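Local coordinates for hypothetical protein VC0714 (Vibrio cholerae O1 biovar eltor str. N16961, PDB 1U9D) that is of unknown function, but belongs to the DUF1904 family of the MIF (tautomerase-like) clan, at residues F75-E78 / Q79-D83; A86-I89 / T90-R94. One frame throughout, in Å; residues are numbered along the deposited sequence.

Contact 1: residues F75-E78 / Q79-D83; sequences FGRE and QQTQD. With PO4 (phosphate ion), chain C.
The Arg77 guanidinium carries the methyl of Thr81 over one face, CG2 3.6 Å above the plane and offset toward the rim, while phosphate O2 lies in plane at its edge. There Arg77 NE donates to phosphate O2 at 2.9 Å. A chain bent at chi2 and chi3 (-77° and -66°) curls the arginine back to the anion. The backbone N of Glu78 gives phosphate O2 a second bond, also 2.9 Å and nearly straight at 164°, with a weak one to O1. Glu78 is the N-cap residue of helix 79-97, and its carbonyl O accepts from Gln82 N at 3.0 Å in the first helical turn. The Glu78 side chain crosses that of Thr81 at about a right angle, Glu78 CG 3.4 Å from Thr81 OG1. A water donates to Arg77 O and, weakly, to Gln82 OE1. Across the subunit interface, Glu78 packs on Gly98 of the second subunit, and its OE2 takes a weak bond from Asp100 N there. Glu78 OE2 and phosphate O3 are just 2.5 Å apart, so one of the two acids probably holds a proton; the phosphate, probably from the crystallisation liquor, is consistent with an anion-binding spot at the helix start.

Contact 2: residues A86-I89 / T90-R94; sequences AQVI and TDQIR
From Ala86 to Ile93 the backbone follows regular alpha-helical i to i+4 bonding, the backbone N atoms of Thr90, Asp91, Gln92 and Ile93 donating in turn to the O atoms of Ala86, Gln87, Val88 and Ile89 at 3.0 to 3.1 Å. Ala86 O is shared: besides Thr90 N it accepts Thr90 OG1 at 2.7 Å, and the two donors reach it from opposite faces of the carbonyl plane. Thr90 OG1 is placed for this by a chi1 of -62°, which sets it beside its own backbone N and turns it back along the helix. Thr90 CG2 meanwhile lies over one face of the Arg94 guanidinium, 4.1 Å above the plane and offset toward its rim, and Arg94 NH2 bonds to Ser101 O. The helix is the crossover of a beta-alpha-beta unit, leading from strand 69-74 to strand 104-109, and its two flanks differ accordingly. On the outer flank Gln87, bent at chi2 (61°), brings NE2 to Asp91 OD1 in a weak bond of 3.4 Å, the amide and carboxylate planes 35° apart. On the buried flank Ile89 and Ile93 lie side by side and point the same way, Ile89 CG2 meeting Ile93 CD1 at 3.6 Å. Both isoleucines press on Leu103; Ile89 also rests on Val105 of strand 104-109, whereas Ile93 reaches Leu32 of the neighbouring helix 26-44.

Overall arrangement
Contact 1 joins the loop 75-78 to the first turn of helix 79-97, and contact 2 lies wholly within that helix, farther along, with centres about 15 Å apart and no side-chain touch between them. Their settings differ. Contact 1 is a surface site, with its bound phosphate and a second subunit within reach, whereas no other chain of the assembly touches contact 2, whose buried flank faces strand 104-109 and helix 26-44. Helix 26-44 serves both, since Leu44 packs against Arg77 and Thr81, and Leu32 against Ile93. The helix thus runs from the phosphate site and subunit interface to the packing between helices and sheet.

Contact 1: residues F75-E78 / Q79-D83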
loop_
_atom_site.group_PDB
_atom_site.type_symbol
_atom_site.label_atom_id
_atom_site.label_comp_id
_atom_site.label_asym_id
_atom_site.label_seq_id
_atom_site.Cartn_x
_atom_site.Cartn_y
_atom_site.Cartn_z
ATOM N N PHE A 75 -6.775 -6.893 10.962
ATOM C CA PHE A 75 -6.047 -5.921 11.798
ATOM C C PHE A 75 -6.513 -4.490 11.662
ATOM O O PHE A 75 -6.090 -3.610 12.438
ATOM C CB PHE A 75 -4.547 -5.951 11.485
ATOM C CG PHE A 75 -3.875 -7.234 11.847
ATOM C CD1 PHE A 75 -4.151 -7.856 13.031
ATOM C CD2 PHE A 75 -2.911 -7.793 11.006
ATOM C CE1 PHE A 75 -3.507 -9.038 13.385
ATOM C CE2 PHE A 75 -2.252 -8.965 11.357
ATOM C CZ PHE A 75 -2.562 -9.597 12.528
ATOM N N GLY A 76 -7.339 -4.211 10.666
ATOM C CA GLY A 76 -7.849 -2.866 10.510
ATOM C C GLY A 76 -7.175 -2.144 9.343
ATOM O O GLY A 76 -5.976 -2.285 9.084
ATOM N N ARG A 77 -7.992 -1.432 8.591
ATOM C CA ARG A 77 -7.534 -0.386 7.692
ATOM C C ARG A 77 -8.385 0.852 8.003
ATOM O O ARG A 77 -9.420 0.778 8.704
ATOM C CB ARG A 77 -7.715 -0.833 6.246
ATOM C CG ARG A 77 -6.839 -2.022 5.828
ATOM C CD ARG A 77 -5.394 -1.668 5.562
ATOM N NE ARG A 77 -5.273 -0.790 4.391
ATOM C CZ ARG A 77 -4.957 -1.159 3.164
ATOM N NH1 ARG A 77 -4.686 -2.409 2.855
ATOM N NH2 ARG A 77 -4.897 -0.244 2.205
ATOM N N GLU A 78 -7.958 2.005 7.498
ATOM C CA GLU A 78 -8.671 3.260 7.747
ATOM C C GLU A 78 -10.116 3.167 7.256
ATOM O O GLU A 78 -10.418 2.387 6.361
ATOM C CB GLU A 78 -7.953 4.420 7.027
ATOM C CG GLU A 78 -8.142 4.375 5.503
ATOM C CD GLU A 78 -7.223 5.329 4.751
ATOM O OE1 GLU A 78 -7.727 6.215 4.014
ATOM O OE2 GLU A 78 -5.987 5.211 4.902
ATOM N N GLN A 79 -11.004 3.975 7.831
ATOM C CA GLN A 79 -12.420 3.961 7.471
ATOM C C GLN A 79 -12.702 3.959 5.984
ATOM O O GLN A 79 -13.581 3.249 5.524
ATOM C CB GLN A 79 -13.144 5.172 8.065
ATOM C CG GLN A 79 -14.666 5.098 7.909
ATOM C CD GLN A 79 -15.308 4.069 8.833
ATOM O OE1 GLN A 79 -14.917 3.935 9.996
ATOM N NE2 GLN A 79 -16.261 3.327 8.313
ATOM N N GLN A 80 -11.997 4.799 5.227
ATOM C CA GLN A 80 -12.267 4.910 3.806
ATOM C C GLN A 80 -11.967 3.604 3.064
ATOM O O GLN A 80 -12.703 3.223 2.178
ATOM C CB GLN A 80 -11.453 6.048 3.174
ATOM C CG GLN A 80 -11.840 6.279 1.734
ATOM C CD GLN A 80 -13.340 6.376 1.576
ATOM O OE1 GLN A 80 -13.984 7.151 2.298
ATOM N NE2 GLN A 80 -13.915 5.580 0.655
ATOM N N THR A 81 -10.891 2.926 3.434
ATOM C CA THR A 81 -10.567 1.637 2.826
ATOM C C THR A 81 -11.581 0.565 3.202
ATOM O O THR A 81 -12.039 -0.210 2.356
ATOM C CB THR A 81 -9.167 1.248 3.231
ATOM O OG1 THR A 81 -8.274 2.282 2.788
ATOM C CG2 THR A 81 -8.680 -0.011 2.503
ATOM N N GLN A 82 -11.920 0.536 4.479
ATOM C CA GLN A 82 -12.933 -0.366 5.004
ATOM C C GLN A 82 -14.236 -0.189 4.228
ATOM O O GLN A 82 -14.869 -1.137 3.821
ATOM C CB GLN A 82 -13.113 -0.082 6.509
ATOM C CG GLN A 82 -14.165 -0.916 7.215
ATOM C CD GLN A 82 -14.262 -0.562 8.688
ATOM O OE1 GLN A 82 -13.430 -0.998 9.496
ATOM N NE2 GLN A 82 -15.255 0.247 9.042
ATOM N N ASP A 83 -14.627 1.053 3.995
ATOM C CA ASP A 83 -15.831 1.324 3.222
ATOM C C ASP A 83 -15.776 0.750 1.806
ATOM O O ASP A 83 -16.781 0.262 1.299
ATOM C CB ASP A 83 -16.071 2.833 3.059
ATOM C CG ASP A 83 -16.347 3.565 4.355
ATOM O OD1 ASP A 83 -16.638 2.985 5.434
ATOM O OD2 ASP A 83 -16.290 4.824 4.371
HETATM P P PO4 C . -4.658 2.192 6.263
HETATM O O1 PO4 C . -4.818 1.968 7.745
HETATM O O2 PO4 C . -5.902 1.839 5.495
HETATM O O3 PO4 C . -4.351 3.650 6.023
HETATM O O4 PO4 C . -3.535 1.310 5.751
HETATM O O HOH W 1 -11.979 1.394 9.832
#

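Contact 2: residues A86-I89 / T90-R94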
loop_
_atom_site.group_PDB
_atom_site.type_symbol
_atom_site.label_atom_id
_atom_site.label_comp_id
_atom_site.label_asym_id
_atom_site.label_seq_id
_atom_site.Cartn_x
_atom_site.Cartn_y
_atom_site.Cartn_z
ATOM N N ALA A 86 -16.188 -3.101 1.906
ATOM C CA ALA A 86 -17.573 -3.414 2.104
ATOM C C ALA A 86 -18.313 -3.287 0.783
ATOM O O ALA A 86 -19.154 -4.108 0.456
ATOM C CB ALA A 86 -18.174 -2.489 3.139
ATOM N N GLN A 87 -18.004 -2.256 0.021
ATOM C CA GLN A 87 -18.685 -2.069 -1.266
ATOM C C GLN A 87 -18.357 -3.173 -2.288
ATOM O O GLN A 87 -19.261 -3.657 -2.967
ATOM C CB GLN A 87 -18.432 -0.675 -1.825
ATOM C CG GLN A 87 -19.447 -0.205 -2.890
ATOM C CD GLN A 87 -20.883 -0.124 -2.355
ATOM O OE1 GLN A 87 -21.212 0.793 -1.592
ATOM N NE2 GLN A 87 -21.729 -1.095 -2.737
ATOM N N VAL A 88 -17.106 -3.617 -2.349
ATOM C CA VAL A 88 -16.708 -4.722 -3.245
ATOM C C VAL A 88 -17.431 -6.040 -2.921
ATOM O O VAL A 88 -17.998 -6.698 -3.797
ATOM C CB VAL A 88 -15.191 -4.973 -3.200
ATOM C CG1 VAL A 88 -14.832 -6.301 -3.926
ATOM C CG2 VAL A 88 -14.438 -3.794 -3.792
ATOM N N ILE A 89 -17.439 -6.404 -1.644
ATOM C CA ILE A 89 -18.067 -7.631 -1.193
ATOM C C ILE A 89 -19.551 -7.566 -1.511
ATOM O O ILE A 89 -20.129 -8.516 -1.977
ATOM C CB ILE A 89 -17.849 -7.836 0.328
ATOM C CG1 ILE A 89 -16.385 -8.157 0.623
ATOM C CG2 ILE A 89 -18.699 -8.967 0.843
ATOM C CD1 ILE A 89 -16.023 -8.163 2.140
ATOM N N THR A 90 -20.166 -6.422 -1.248
ATOM C CA THR A 90 -21.588 -6.279 -1.447
ATOM C C THR A 90 -21.972 -6.427 -2.903
ATOM O O THR A 90 -22.899 -7.178 -3.235
ATOM C CB THR A 90 -22.033 -4.930 -0.884
ATOM O OG1 THR A 90 -21.769 -4.926 0.529
ATOM C CG2 THR A 90 -23.525 -4.768 -0.997
ATOM N N ASP A 91 -21.215 -5.761 -3.757
ATOM C CA ASP A 91 -21.411 -5.792 -5.199
ATOM C C ASP A 91 -21.238 -7.185 -5.805
ATOM O O ASP A 91 -22.070 -7.619 -6.605
ATOM C CB ASP A 91 -20.503 -4.746 -5.864
ATOM C CG ASP A 91 -21.060 -3.323 -5.726
ATOM O OD1 ASP A 91 -22.251 -3.186 -5.336
ATOM O OD2 ASP A 91 -20.402 -2.278 -5.975
ATOM N N GLN A 92 -20.223 -7.928 -5.390
ATOM C CA GLN A 92 -20.084 -9.301 -5.860
ATOM C C GLN A 92 -21.211 -10.226 -5.408
ATOM O O GLN A 92 -21.756 -10.990 -6.211
ATOM C CB GLN A 92 -18.733 -9.849 -5.444
ATOM C CG GLN A 92 -17.611 -9.092 -6.143
ATOM C CD GLN A 92 -16.406 -9.943 -6.453
ATOM O OE1 GLN A 92 -15.397 -9.426 -6.938
ATOM N NE2 GLN A 92 -16.483 -11.232 -6.152
ATOM N N ILE A 93 -21.597 -10.144 -4.138
ATOM C CA ILE A 93 -22.721 -10.927 -3.648
ATOM C C ILE A 93 -24.018 -10.564 -4.397
ATOM O O ILE A 93 -24.810 -11.442 -4.695
ATOM C CB ILE A 93 -22.890 -10.782 -2.104
ATOM C CG1 ILE A 93 -22.091 -11.856 -1.370
ATOM C CG2 ILE A 93 -24.328 -10.942 -1.688
ATOM C CD1 ILE A 93 -20.879 -11.356 -0.675
ATOM N N ARG A 94 -24.223 -9.293 -4.707
ATOM C CA ARG A 94 -25.436 -8.869 -5.421
ATOM C C ARG A 94 -25.546 -9.466 -6.813
ATOM O O ARG A 94 -26.645 -9.773 -7.299
ATOM C CB ARG A 94 -25.503 -7.358 -5.501
ATOM C CG ARG A 94 -25.781 -6.775 -4.148
ATOM C CD ARG A 94 -26.366 -5.427 -4.126
ATOM N NE ARG A 94 -27.295 -5.290 -3.009
ATOM C CZ ARG A 94 -27.642 -4.131 -2.469
ATOM N NH1 ARG A 94 -27.149 -2.988 -2.936
ATOM N NH2 ARG A 94 -28.496 -4.111 -1.454
#